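Local coordinates for SH3 domain-containing protein (Dictyostelium discoideum, PDB 4NQI) that drives membrane remodelling through its N-terminal inverse BAR domain, in the control of osmoregulation, phagocytosis and cytokinesis, and probably binds phosphatidylinositol lipids, at residues B[126-131]-B[170-175]; B[33-38]-B[185-190]; B[119-124]-B[178-183]; B[71-76]-B[221-226]. All blocks are in the same frame, centred on the assembly; numbering follows the deposited sequence.

How the contacts relate
The four contacts sample a long, almost wholly helical chain, the inverse BAR (I-BAR) domain, and all draw on helix 152-224. Contacts 1, 3 and 4 pair it with helix 72-140, contact 2 with helix 15-64. Contacts 1 and 3 are consecutive, their centres 11 Å apart, and contact 2 follows, its centre 16 Å from that of contact 3. Contact 4 lies beyond the centre of the chain; the 78 Å between its centre and that of contact 1 reflects an elongated, rod-like fold. Along the sequence contact 1 is nested in contact 3, and contact 3 in both contacts 2 and 4, while contacts 2 and 4 cross. All four touch the second subunit, so the dimer interface runs along this length.

Contact 1: residues B[126-131]-B[170-175]; sequences KKDRDQ and EQLNAN
Leu172 carries the apolar share of this contact by pushing one methyl group against Asp128. Its CD2 lies 3.7 Å from Asp128 CB. The same methyl also reaches the backbone, with Leu172 CD2 3.7 Å from Asp128 O, so it packs against the base of the aspartate rather than its carboxylate. Placing CG anti to the backbone N (chi1 172°) sends the leucine chain across the gap.

A second, looser van der Waals contact joins Arg129 CD to Asn173 OD1 at 4.0 Å. The arginine lies roughly perpendicular to the asparagine, and the guanidinium and amide planes stand 76° apart, so they do not stack. No hydrogen bond links the two segments.

Helix 72-140 and helix 152-224 run antiparallel here, at 167° between segment directions, as neighbouring rods of the I-BAR helical bundle; both segments also fall in a predicted coiled coil. Local axes come no closer than 10.8 Å, and only 140 Å² is buried, which fits a join made by few side chains. Ile17 of helix 15-64 touches both Arg129 and Asn173, bringing in helix 15-64 as a third partner. Ala174 packs on Ile238 of the second subunit.

The ionic interactions centre on Asp128. Within its own helix, Lys127 NZ forms a salt bridge with Asp128 OD1 at 3.1 Å, arriving from above the carboxylate plane. The other oxygen, OD2, is salt-bridged to Lys176 on helix 152-224, giving the carboxylate a lysine from each helix.

Contact 2: residues B[33-38]-B[185-190]; sequences PLFTEV and RRKHAT
Lys187 NZ is held by two groups: the ring of Phe35, over whose face it sits in a cation-pi contact, and the carboxylate of Asp114 on helix 72-140, with which it forms a salt bridge. The ammonium nitrogen, NZ, lies 5.0 Å from the Phe35 ring centroid and 23° off the ring normal. The extended first three torsions carry CE to the ring in an off-centre CH-pi contact, Lys187 CE being 3.8 Å from Phe35 CD2, and the bend at chi4 (57°) then swings NZ over the face.

The same ring meets His188 rim to rim, Phe35 CZ approaching His188 CD2 to 3.5 Å. Their planes are inclined by 29°, and neither covers the other's face.

This contact joins helix 15-64 to helix 152-224 inside the I-BAR bundle. Phe35 also packs edge-to-face with Phe191, and His188 likewise with Phe78 of the second subunit, so the aromatic cluster continues into the dimer interface. Cutting Phe35 back to an alanine here would probably open a gap beside His188 and leave the Lys187 ammonium without its aromatic face.

Sharing one cation between a carboxylate and a ring probably eases the cost of placing a lysine beside buried aromatic groups.

Contact 3: residues B[119-124]-B[178-183]; sequences ATFEKN and RDVVLM
Phe121 of helix 72-140 reaches across to Asp179, Val180 and Met183 of helix 152-224, at an antiparallel helix pairing of the I-BAR bundle near the ends of its predicted coiled coil. The segment axes are 11.7 Å apart at closest approach and their directions differ by 170°; the phenylalanine spans that wide separation. With CG anti to the backbone N (chi1 177°), the ring is carried out toward the partner helix.

Its far corners touch two consecutive residues. Phe121 CE1 meets Asp179 CB at 3.6 Å, so the aspartate contributes its methylene to the contact. Phe121 CE2 meets Val180 CB at 3.7 Å, and the valine methyl CG2 stands 4.1 Å from that same CE2. Both side chains stand nearly square to the phenylalanine.

One turn further along, Met183, a selenomethionine, brings its SE atom to 4.0 Å from Phe121 CG. The selenium, standing where methionine has sulfur, is 4.4 Å from the ring centroid and 31° off the normal, an oblique Met-aromatic contact.

Ile24 of helix 15-64 touches both Phe121 and Val180, so all three long helices of the chain meet here. Arg178 turns the other way and salt-bridges Glu235 of the second subunit. An alanine in place of Phe121 lacks the ring, which would probably open a gap beside Asp179 CB and Val180 and leave Met183 without its aromatic partner.

With no hydrogen bond across the segments, the join rests on dispersion and the Met183-ring contact, and thus depends on close fit rather than on directional polar bonds.

Contact 4: residues B[71-76]-B[221-226]; sequences GGDFGE and RDLINS
Phe74 and Leu223 join the first turn of helix 72-140 to the last turns of helix 152-224, at one end of the I-BAR helical bundle. The methyl CD2 of Leu223 sits almost exactly above the middle of the Phe74 ring, 4.1 Å from its centroid and only 5° off the normal. This is a CH-pi contact over the ring face, in which the two side chains run alongside each other in opposing senses. The other methyl packs nearer the rim, Leu223 CD1 being 3.9 Å from Phe74 CD1. At the far end of the ring, Phe74 CZ comes to 3.7 Å from Leu223 O, so the phenylalanine spans both the side chain and the backbone of the leucine.

Asp73 closes over the same leucine from another side, with Asp73 CB 3.8 Å from Leu223 CD2. Its CG lies between the backbone N and the carbonyl carbon (chi1 41°), which turns the carboxylate back along its own helix; OD1 makes a weak hydrogen bond to the backbone N of Phe74. The stronger partner of that carboxylate is Arg185 of the second subunit, with which it forms a salt bridge. Leu223 packs in addition on Leu192 of that subunit, so this end of the bundle is built jointly by both chains.

Backbone and side-chain bonds also hold each segment. Gly75 N bonds to Gly71 O at 3.1 Å. In the partner segment, Ser226 OG donates to Asp222 O over 3.2 Å, nearly in line with the carbonyl bond (165°).

Contact 1: residues B[126-131]-B[170-175]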
loop_
_atom_site.group_PDB
_atom_site.type_symbol
_atom_site.label_atom_id
_atom_site.label_comp_id
_atom_site.label_asym_id
_atom_site.label_seq_id
_atom_site.Cartn_x
_atom_site.Cartn_y
_atom_site.Cartn_z
ATOM N N LYS B 126 -26.168 -40.394 -0.687
ATOM C CA LYS B 126 -26.134 -41.812 -0.345
ATOM C C LYS B 126 -27.551 -42.367 -0.241
ATOM O O LYS B 126 -27.829 -43.474 -0.702
ATOM C CB LYS B 126 -25.407 -42.036 0.987
ATOM C CG LYS B 126 -24.028 -41.396 1.088
ATOM N N LYS B 127 -28.440 -41.583 0.363
ATOM C CA LYS B 127 -29.810 -42.011 0.628
ATOM C C LYS B 127 -30.625 -42.186 -0.657
ATOM O O LYS B 127 -31.226 -43.239 -0.875
ATOM C CB LYS B 127 -30.501 -41.016 1.566
ATOM C CG LYS B 127 -31.786 -41.529 2.203
ATOM C CD LYS B 127 -32.450 -40.457 3.056
ATOM C CE LYS B 127 -32.783 -39.224 2.232
ATOM N NZ LYS B 127 -33.645 -39.556 1.065
ATOM N N ASP B 128 -30.637 -41.154 -1.500
ATOM C CA ASP B 128 -31.385 -41.190 -2.758
ATOM C C ASP B 128 -30.877 -42.277 -3.699
ATOM O O ASP B 128 -31.659 -42.908 -4.412
ATOM C CB ASP B 128 -31.328 -39.830 -3.463
ATOM C CG ASP B 128 -32.198 -38.785 -2.792
ATOM O OD1 ASP B 128 -33.089 -39.164 -2.006
ATOM O OD2 ASP B 128 -31.995 -37.581 -3.063
ATOM N N ARG B 129 -29.565 -42.490 -3.704
ATOM C CA ARG B 129 -28.962 -43.514 -4.548
ATOM C C ARG B 129 -29.254 -44.909 -3.999
ATOM O O ARG B 129 -29.433 -45.861 -4.762
ATOM C CB ARG B 129 -27.454 -43.290 -4.672
ATOM C CG ARG B 129 -26.851 -43.876 -5.936
ATOM C CD ARG B 129 -25.718 -43.007 -6.466
ATOM N NE ARG B 129 -24.416 -43.393 -5.926
ATOM C CZ ARG B 129 -23.613 -44.289 -6.492
ATOM N NH1 ARG B 129 -23.981 -44.899 -7.611
ATOM N NH2 ARG B 129 -22.443 -44.581 -5.937
ATOM N N ASP B 130 -29.304 -45.025 -2.674
ATOM C CA ASP B 130 -29.642 -46.293 -2.034
ATOM C C ASP B 130 -31.130 -46.589 -2.148
ATOM O O ASP B 130 -31.518 -47.735 -2.372
ATOM C CB ASP B 130 -29.220 -46.308 -0.562
ATOM C CG ASP B 130 -27.735 -46.550 -0.381
ATOM O OD1 ASP B 130 -27.082 -47.031 -1.332
ATOM O OD2 ASP B 130 -27.221 -46.267 0.722
ATOM N N GLN B 131 -31.962 -45.565 -1.977
ATOM C CA GLN B 131 -33.399 -45.731 -2.163
ATOM C C GLN B 131 -33.673 -46.218 -3.582
ATOM O O GLN B 131 -34.483 -47.115 -3.783
ATOM C CB GLN B 131 -34.154 -44.427 -1.880
ATOM N N GLU B 170 -30.980 -42.527 -13.541
ATOM C CA GLU B 170 -29.971 -41.867 -14.355
ATOM C C GLU B 170 -30.157 -40.360 -14.315
ATOM O O GLU B 170 -29.191 -39.601 -14.386
ATOM C CB GLU B 170 -30.066 -42.363 -15.797
ATOM C CG GLU B 170 -28.731 -42.682 -16.445
ATOM C CD GLU B 170 -28.101 -43.956 -15.906
ATOM O OE1 GLU B 170 -28.647 -44.546 -14.949
ATOM O OE2 GLU B 170 -27.055 -44.371 -16.447
ATOM N N GLN B 171 -31.410 -39.933 -14.196
ATOM C CA GLN B 171 -31.724 -38.514 -14.153
ATOM C C GLN B 171 -31.434 -37.928 -12.779
ATOM O O GLN B 171 -31.287 -36.715 -12.632
ATOM C CB GLN B 171 -33.182 -38.270 -14.538
ATOM C CG GLN B 171 -33.330 -37.491 -15.828
ATOM C CD GLN B 171 -32.268 -36.418 -15.968
ATOM O OE1 GLN B 171 -32.307 -35.394 -15.283
ATOM N NE2 GLN B 171 -31.304 -36.653 -16.852
ATOM N N LEU B 172 -31.358 -38.800 -11.778
ATOM C CA LEU B 172 -30.974 -38.390 -10.434
ATOM C C LEU B 172 -29.474 -38.127 -10.370
ATOM O O LEU B 172 -29.041 -37.135 -9.782
ATOM C CB LEU B 172 -31.360 -39.458 -9.409
ATOM C CG LEU B 172 -30.852 -39.236 -7.981
ATOM C CD1 LEU B 172 -31.442 -37.965 -7.388
ATOM C CD2 LEU B 172 -31.156 -40.437 -7.094
ATOM N N ASN B 173 -28.686 -39.016 -10.974
ATOM C CA ASN B 173 -27.234 -38.855 -11.011
ATOM C C ASN B 173 -26.814 -37.544 -11.675
ATOM O O ASN B 173 -25.930 -36.845 -11.184
ATOM C CB ASN B 173 -26.569 -40.034 -11.729
ATOM C CG ASN B 173 -26.813 -41.361 -11.035
ATOM O OD1 ASN B 173 -27.153 -41.407 -9.851
ATOM N ND2 ASN B 173 -26.629 -42.453 -11.771
ATOM N N ALA B 174 -27.456 -37.221 -12.795
ATOM C CA ALA B 174 -27.150 -36.004 -13.544
ATOM C C ALA B 174 -27.612 -34.748 -12.804
ATOM O O ALA B 174 -26.933 -33.719 -12.836
ATOM C CB ALA B 174 -27.770 -36.067 -14.930
ATOM N N ASN B 175 -28.770 -34.830 -12.153
ATOM C CA ASN B 175 -29.265 -33.727 -11.330
ATOM C C ASN B 175 -28.336 -33.449 -10.150
ATOM O O ASN B 175 -28.068 -32.297 -9.815
ATOM C CB ASN B 175 -30.682 -34.023 -10.820
ATOM C CG ASN B 175 -31.751 -33.767 -11.868
ATOM O OD1 ASN B 175 -31.579 -32.936 -12.761
ATOM N ND2 ASN B 175 -32.872 -34.473 -11.753
#

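Contact 2: residues B[33-38]-B[185-190]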
loop_
_atom_site.group_PDB
_atom_site.type_symbol
_atom_site.label_atom_id
_atom_site.label_comp_id
_atom_site.label_asym_id
_atom_site.label_seq_id
_atom_site.Cartn_x
_atom_site.Cartn_y
_atom_site.Cartn_z
ATOM N N PRO B 33 -9.384 -26.801 4.293
ATOM C CA PRO B 33 -8.078 -26.364 4.809
ATOM C C PRO B 33 -7.381 -25.328 3.922
ATOM O O PRO B 33 -6.754 -24.410 4.455
ATOM C CB PRO B 33 -7.260 -27.661 4.843
ATOM C CG PRO B 33 -7.925 -28.560 3.866
ATOM C CD PRO B 33 -9.379 -28.236 3.955
ATOM N N LEU B 34 -7.483 -25.477 2.603
ATOM C CA LEU B 34 -6.820 -24.568 1.667
ATOM C C LEU B 34 -7.338 -23.132 1.759
ATOM O O LEU B 34 -6.550 -22.183 1.798
ATOM C CB LEU B 34 -6.931 -25.086 0.228
ATOM C CG LEU B 34 -6.042 -26.279 -0.137
ATOM C CD1 LEU B 34 -6.183 -26.653 -1.610
ATOM C CD2 LEU B 34 -4.587 -25.986 0.196
ATOM N N PHE B 35 -8.658 -22.972 1.793
ATOM C CA PHE B 35 -9.261 -21.648 1.924
ATOM C C PHE B 35 -8.986 -21.035 3.297
ATOM O O PHE B 35 -8.931 -19.808 3.436
ATOM C CB PHE B 35 -10.766 -21.703 1.641
ATOM C CG PHE B 35 -11.110 -21.645 0.179
ATOM C CD1 PHE B 35 -11.149 -20.427 -0.484
ATOM C CD2 PHE B 35 -11.396 -22.803 -0.534
ATOM C CE1 PHE B 35 -11.463 -20.362 -1.832
ATOM C CE2 PHE B 35 -11.712 -22.745 -1.882
ATOM C CZ PHE B 35 -11.744 -21.522 -2.531
ATOM N N THR B 36 -8.803 -21.889 4.302
ATOM C CA THR B 36 -8.518 -21.423 5.658
ATOM C C THR B 36 -7.085 -20.889 5.764
ATOM O O THR B 36 -6.799 -20.004 6.576
ATOM C CB THR B 36 -8.769 -22.530 6.704
ATOM O OG1 THR B 36 -10.050 -23.128 6.467
ATOM C CG2 THR B 36 -8.747 -21.962 8.112
ATOM N N GLU B 37 -6.190 -21.421 4.934
ATOM C CA GLU B 37 -4.827 -20.902 4.854
ATOM C C GLU B 37 -4.823 -19.486 4.283
ATOM O O GLU B 37 -4.066 -18.629 4.742
ATOM C CB GLU B 37 -3.950 -21.814 3.995
ATOM C CG GLU B 37 -3.630 -23.153 4.634
ATOM C CD GLU B 37 -2.857 -23.014 5.932
ATOM O OE1 GLU B 37 -1.764 -22.411 5.918
ATOM O OE2 GLU B 37 -3.347 -23.510 6.969
ATOM N N VAL B 38 -5.669 -19.252 3.280
ATOM C CA VAL B 38 -5.831 -17.924 2.687
ATOM C C VAL B 38 -6.304 -16.911 3.735
ATOM O O VAL B 38 -5.844 -15.767 3.757
ATOM C CB VAL B 38 -6.822 -17.958 1.501
ATOM C CG1 VAL B 38 -7.078 -16.558 0.965
ATOM C CG2 VAL B 38 -6.302 -18.866 0.391
ATOM N N ARG B 185 -19.143 -23.640 -7.631
ATOM C CA ARG B 185 -19.042 -22.351 -8.317
ATOM C C ARG B 185 -19.587 -21.220 -7.447
ATOM O O ARG B 185 -19.079 -20.100 -7.481
ATOM C CB ARG B 185 -19.783 -22.378 -9.658
ATOM C CG ARG B 185 -19.228 -23.374 -10.674
ATOM C CD ARG B 185 -19.904 -23.224 -12.040
ATOM N NE ARG B 185 -19.673 -21.908 -12.629
ATOM C CZ ARG B 185 -18.606 -21.595 -13.360
ATOM N NH1 ARG B 185 -17.670 -22.505 -13.593
ATOM N NH2 ARG B 185 -18.472 -20.372 -13.857
ATOM N N ARG B 186 -20.626 -21.518 -6.670
ATOM C CA ARG B 186 -21.217 -20.524 -5.780
ATOM C C ARG B 186 -20.313 -20.240 -4.583
ATOM O O ARG B 186 -20.302 -19.127 -4.058
ATOM C CB ARG B 186 -22.611 -20.959 -5.320
ATOM C CG ARG B 186 -23.672 -20.874 -6.412
ATOM N N LYS B 187 -19.554 -21.249 -4.158
ATOM C CA LYS B 187 -18.561 -21.056 -3.103
ATOM C C LYS B 187 -17.424 -20.156 -3.580
ATOM O O LYS B 187 -17.005 -19.237 -2.875
ATOM C CB LYS B 187 -17.985 -22.394 -2.624
ATOM C CG LYS B 187 -16.879 -22.228 -1.577
ATOM C CD LYS B 187 -16.240 -23.552 -1.167
ATOM C CE LYS B 187 -15.172 -23.328 -0.098
ATOM N NZ LYS B 187 -15.720 -22.647 1.109
ATOM N N HIS B 188 -16.932 -20.425 -4.785
ATOM C CA HIS B 188 -15.813 -19.676 -5.344
ATOM C C HIS B 188 -16.198 -18.234 -5.679
ATOM O O HIS B 188 -15.412 -17.310 -5.466
ATOM C CB HIS B 188 -15.274 -20.384 -6.586
ATOM C CG HIS B 188 -14.597 -21.689 -6.296
ATOM N ND1 HIS B 188 -14.433 -22.667 -7.250
ATOM C CD2 HIS B 188 -14.033 -22.168 -5.162
ATOM C CE1 HIS B 188 -13.803 -23.700 -6.716
ATOM N NE2 HIS B 188 -13.550 -23.421 -5.450
ATOM N N ALA B 189 -17.405 -18.047 -6.209
ATOM C CA ALA B 189 -17.896 -16.714 -6.554
ATOM C C ALA B 189 -18.052 -15.828 -5.315
ATOM O O ALA B 189 -17.734 -14.638 -5.351
ATOM C CB ALA B 189 -19.213 -16.814 -7.308
ATOM N N THR B 190 -18.550 -16.413 -4.228
ATOM C CA THR B 190 -18.678 -15.705 -2.956
ATOM C C THR B 190 -17.300 -15.314 -2.419
ATOM O O THR B 190 -17.127 -14.230 -1.860
ATOM C CB THR B 190 -19.416 -16.566 -1.913
ATOM O OG1 THR B 190 -20.780 -16.746 -2.311
ATOM C CG2 THR B 190 -19.385 -15.909 -0.544
#

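Contact 3: residues B[119-124]-B[178-183]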
loop_
_atom_site.group_PDB
_atom_site.type_symbol
_atom_site.label_atom_id
_atom_site.label_comp_id
_atom_site.label_asym_id
_atom_site.label_seq_id
_atom_site.Cartn_x
_atom_site.Cartn_y
_atom_site.Cartn_z
ATOM N N ALA B 119 -21.853 -31.775 3.826
ATOM C CA ALA B 119 -22.167 -32.947 4.633
ATOM C C ALA B 119 -23.596 -33.397 4.338
ATOM O O ALA B 119 -23.850 -34.578 4.090
ATOM C CB ALA B 119 -22.002 -32.630 6.106
ATOM N N THR B 120 -24.518 -32.439 4.358
ATOM C CA THR B 120 -25.932 -32.706 4.117
ATOM C C THR B 120 -26.183 -33.258 2.716
ATOM O O THR B 120 -26.910 -34.240 2.554
ATOM C CB THR B 120 -26.782 -31.435 4.313
ATOM O OG1 THR B 120 -26.533 -30.882 5.613
ATOM C CG2 THR B 120 -28.263 -31.753 4.175
ATOM N N PHE B 121 -25.584 -32.623 1.711
ATOM C CA PHE B 121 -25.740 -33.052 0.323
ATOM C C PHE B 121 -25.247 -34.482 0.129
ATOM O O PHE B 121 -25.850 -35.257 -0.615
ATOM C CB PHE B 121 -24.996 -32.107 -0.626
ATOM C CG PHE B 121 -25.050 -32.530 -2.071
ATOM C CD1 PHE B 121 -26.102 -32.137 -2.884
ATOM C CD2 PHE B 121 -24.044 -33.318 -2.618
ATOM C CE1 PHE B 121 -26.154 -32.529 -4.211
ATOM C CE2 PHE B 121 -24.094 -33.711 -3.943
ATOM C CZ PHE B 121 -25.148 -33.315 -4.740
ATOM N N GLU B 122 -24.142 -34.818 0.789
ATOM C CA GLU B 122 -23.567 -36.154 0.689
ATOM C C GLU B 122 -24.494 -37.190 1.315
ATOM O O GLU B 122 -24.683 -38.274 0.763
ATOM C CB GLU B 122 -22.189 -36.207 1.357
ATOM C CG GLU B 122 -21.466 -37.535 1.159
ATOM C CD GLU B 122 -20.177 -37.639 1.957
ATOM O OE1 GLU B 122 -20.082 -37.010 3.033
ATOM O OE2 GLU B 122 -19.260 -38.359 1.507
ATOM N N LYS B 123 -25.067 -36.849 2.467
ATOM C CA LYS B 123 -26.024 -37.719 3.149
ATOM C C LYS B 123 -27.189 -38.059 2.221
ATOM O O LYS B 123 -27.464 -39.231 1.956
ATOM C CB LYS B 123 -26.550 -37.043 4.421
ATOM N N ASN B 124 -27.858 -37.019 1.728
ATOM C CA ASN B 124 -28.957 -37.169 0.779
ATOM C C ASN B 124 -28.541 -37.858 -0.519
ATOM O O ASN B 124 -29.377 -38.436 -1.215
ATOM C CB ASN B 124 -29.579 -35.805 0.469
ATOM C CG ASN B 124 -30.475 -35.301 1.585
ATOM O OD1 ASN B 124 -30.484 -35.850 2.688
ATOM N ND2 ASN B 124 -31.237 -34.249 1.302
ATOM N N ARG B 178 -25.100 -31.618 -11.376
ATOM C CA ARG B 178 -25.368 -30.190 -11.500
ATOM C C ARG B 178 -25.355 -29.531 -10.132
ATOM O O ARG B 178 -24.684 -28.519 -9.925
ATOM C CB ARG B 178 -26.743 -29.954 -12.127
ATOM C CG ARG B 178 -26.800 -30.080 -13.636
ATOM C CD ARG B 178 -28.111 -29.515 -14.170
ATOM N NE ARG B 178 -28.097 -29.358 -15.621
ATOM C CZ ARG B 178 -28.383 -30.332 -16.479
ATOM N NH1 ARG B 178 -28.704 -31.539 -16.032
ATOM N NH2 ARG B 178 -28.346 -30.102 -17.784
ATOM N N ASP B 179 -26.112 -30.117 -9.207
ATOM C CA ASP B 179 -26.287 -29.564 -7.868
ATOM C C ASP B 179 -24.963 -29.304 -7.157
ATOM O O ASP B 179 -24.786 -28.258 -6.533
ATOM C CB ASP B 179 -27.173 -30.483 -7.020
ATOM C CG ASP B 179 -28.628 -30.467 -7.462
ATOM O OD1 ASP B 179 -29.011 -29.556 -8.226
ATOM O OD2 ASP B 179 -29.392 -31.361 -7.037
ATOM N N VAL B 180 -24.029 -30.245 -7.270
ATOM C CA VAL B 180 -22.747 -30.124 -6.575
ATOM C C VAL B 180 -21.736 -29.233 -7.314
ATOM O O VAL B 180 -21.004 -28.471 -6.678
ATOM C CB VAL B 180 -22.137 -31.510 -6.233
ATOM C CG1 VAL B 180 -21.701 -32.239 -7.493
ATOM C CG2 VAL B 180 -20.976 -31.363 -5.267
ATOM N N VAL B 181 -21.707 -29.314 -8.646
ATOM C CA VAL B 181 -20.830 -28.453 -9.441
ATOM C C VAL B 181 -21.204 -26.986 -9.228
ATOM O O VAL B 181 -20.334 -26.115 -9.144
ATOM C CB VAL B 181 -20.875 -28.811 -10.949
ATOM C CG1 VAL B 181 -20.126 -27.775 -11.780
ATOM C CG2 VAL B 181 -20.278 -30.183 -11.185
ATOM N N LEU B 182 -22.503 -26.727 -9.118
ATOM C CA LEU B 182 -22.995 -25.376 -8.869
ATOM C C LEU B 182 -22.773 -24.945 -7.419
ATOM O O LEU B 182 -22.656 -23.754 -7.135
ATOM C CB LEU B 182 -24.472 -25.252 -9.253
ATOM C CG LEU B 182 -24.782 -25.400 -10.744
ATOM C CD1 LEU B 182 -26.208 -24.972 -11.071
ATOM C CD2 LEU B 182 -23.781 -24.616 -11.579
HETATM N N MSE B 183 -22.714 -25.909 -6.503
HETATM C CA MSE B 183 -22.362 -25.613 -5.116
HETATM C C MSE B 183 -20.923 -25.107 -5.029
HETATM O O MSE B 183 -20.605 -24.253 -4.201
HETATM C CB MSE B 183 -22.529 -26.854 -4.235
HETATM C CG MSE B 183 -23.940 -27.070 -3.705
HETATM SE SE MSE B 183 -24.081 -28.685 -2.622
HETATM C CE MSE B 183 -22.540 -28.390 -1.470
#

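Contact 4: residues B[71-76]-B[221-226]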
loop_
_atom_site.group_PDB
_atom_site.type_symbol
_atom_site.label_atom_id
_atom_site.label_comp_id
_atom_site.label_asym_id
_atom_site.label_seq_id
_atom_site.Cartn_x
_atom_site.Cartn_y
_atom_site.Cartn_z
ATOM N N GLY B 71 9.739 28.016 9.738
ATOM C CA GLY B 71 8.554 28.607 9.140
ATOM C C GLY B 71 8.781 28.910 7.671
ATOM O O GLY B 71 9.547 28.214 7.002
ATOM N N GLY B 72 8.118 29.943 7.164
ATOM C CA GLY B 72 8.253 30.316 5.766
ATOM C C GLY B 72 7.593 29.323 4.829
ATOM O O GLY B 72 6.770 28.510 5.257
ATOM N N ASP B 73 7.956 29.387 3.549
ATOM C CA ASP B 73 7.371 28.500 2.547
ATOM C C ASP B 73 7.797 27.041 2.718
ATOM O O ASP B 73 6.990 26.129 2.507
ATOM C CB ASP B 73 7.673 28.993 1.128
ATOM C CG ASP B 73 9.089 29.512 0.981
ATOM O OD1 ASP B 73 9.934 29.200 1.849
ATOM O OD2 ASP B 73 9.359 30.227 -0.007
ATOM N N PHE B 74 9.056 26.820 3.094
ATOM C CA PHE B 74 9.528 25.466 3.371
ATOM C C PHE B 74 8.738 24.871 4.536
ATOM O O PHE B 74 8.288 23.722 4.469
ATOM C CB PHE B 74 11.033 25.446 3.657
ATOM C CG PHE B 74 11.887 25.343 2.418
ATOM C CD1 PHE B 74 11.984 24.142 1.724
ATOM C CD2 PHE B 74 12.597 26.438 1.952
ATOM C CE1 PHE B 74 12.772 24.041 0.587
ATOM C CE2 PHE B 74 13.384 26.341 0.816
ATOM C CZ PHE B 74 13.470 25.143 0.134
ATOM N N GLY B 75 8.559 25.663 5.592
ATOM C CA GLY B 75 7.720 25.271 6.714
ATOM C C GLY B 75 6.317 24.890 6.273
ATOM O O GLY B 75 5.738 23.931 6.792
ATOM N N GLU B 76 5.773 25.635 5.312
ATOM C CA GLU B 76 4.470 25.312 4.742
ATOM C C GLU B 76 4.522 23.977 4.002
ATOM O O GLU B 76 3.580 23.188 4.072
ATOM C CB GLU B 76 3.996 26.415 3.788
ATOM C CG GLU B 76 3.477 27.681 4.466
ATOM C CD GLU B 76 2.764 28.614 3.494
ATOM O OE1 GLU B 76 2.633 28.255 2.302
ATOM O OE2 GLU B 76 2.332 29.705 3.924
ATOM N N ARG B 221 8.833 20.980 -5.926
ATOM C CA ARG B 221 9.575 21.383 -7.117
ATOM C C ARG B 221 9.744 22.898 -7.183
ATOM O O ARG B 221 10.828 23.394 -7.487
ATOM C CB ARG B 221 8.873 20.894 -8.383
ATOM C CG ARG B 221 9.743 20.964 -9.627
ATOM C CD ARG B 221 8.921 20.909 -10.906
ATOM N NE ARG B 221 7.743 20.054 -10.788
ATOM C CZ ARG B 221 7.777 18.726 -10.842
ATOM N NH1 ARG B 221 8.934 18.096 -10.994
ATOM N NH2 ARG B 221 6.655 18.027 -10.734
ATOM N N ASP B 222 8.668 23.622 -6.893
ATOM C CA ASP B 222 8.716 25.079 -6.859
ATOM C C ASP B 222 9.617 25.551 -5.718
ATOM O O ASP B 222 10.345 26.536 -5.856
ATOM C CB ASP B 222 7.307 25.654 -6.700
ATOM C CG ASP B 222 7.269 27.161 -6.864
ATOM O OD1 ASP B 222 7.542 27.643 -7.984
ATOM O OD2 ASP B 222 6.959 27.864 -5.878
ATOM N N LEU B 223 9.564 24.835 -4.596
ATOM C CA LEU B 223 10.412 25.130 -3.443
ATOM C C LEU B 223 11.888 24.875 -3.750
ATOM O O LEU B 223 12.748 25.700 -3.431
ATOM C CB LEU B 223 9.985 24.290 -2.235
ATOM C CG LEU B 223 8.885 24.841 -1.327
ATOM C CD1 LEU B 223 8.580 23.865 -0.201
ATOM C CD2 LEU B 223 9.295 26.184 -0.757
ATOM N N ILE B 224 12.168 23.727 -4.362
ATOM C CA ILE B 224 13.530 23.340 -4.726
ATOM C C ILE B 224 14.146 24.313 -5.740
ATOM O O ILE B 224 15.300 24.724 -5.596
ATOM C CB ILE B 224 13.561 21.894 -5.276
ATOM C CG1 ILE B 224 13.283 20.890 -4.150
ATOM C CG2 ILE B 224 14.897 21.586 -5.933
ATOM C CD1 ILE B 224 12.899 19.496 -4.639
ATOM N N ASN B 225 13.366 24.688 -6.753
ATOM C CA ASN B 225 13.831 25.621 -7.779
ATOM C C ASN B 225 14.058 27.049 -7.262
ATOM O O ASN B 225 14.639 27.879 -7.963
ATOM C CB ASN B 225 12.863 25.646 -8.972
ATOM C CG ASN B 225 12.890 24.360 -9.784
ATOM O OD1 ASN B 225 13.916 23.997 -10.365
ATOM N ND2 ASN B 225 11.752 23.677 -9.848
ATOM N N SER B 226 13.604 27.327 -6.041
ATOM C CA SER B 226 13.713 28.665 -5.458
ATOM C C SER B 226 14.685 28.729 -4.278
ATOM O O SER B 226 14.631 29.668 -3.480
ATOM C CB SER B 226 12.337 29.166 -5.004
ATOM O OG SER B 226 11.506 29.483 -6.107
#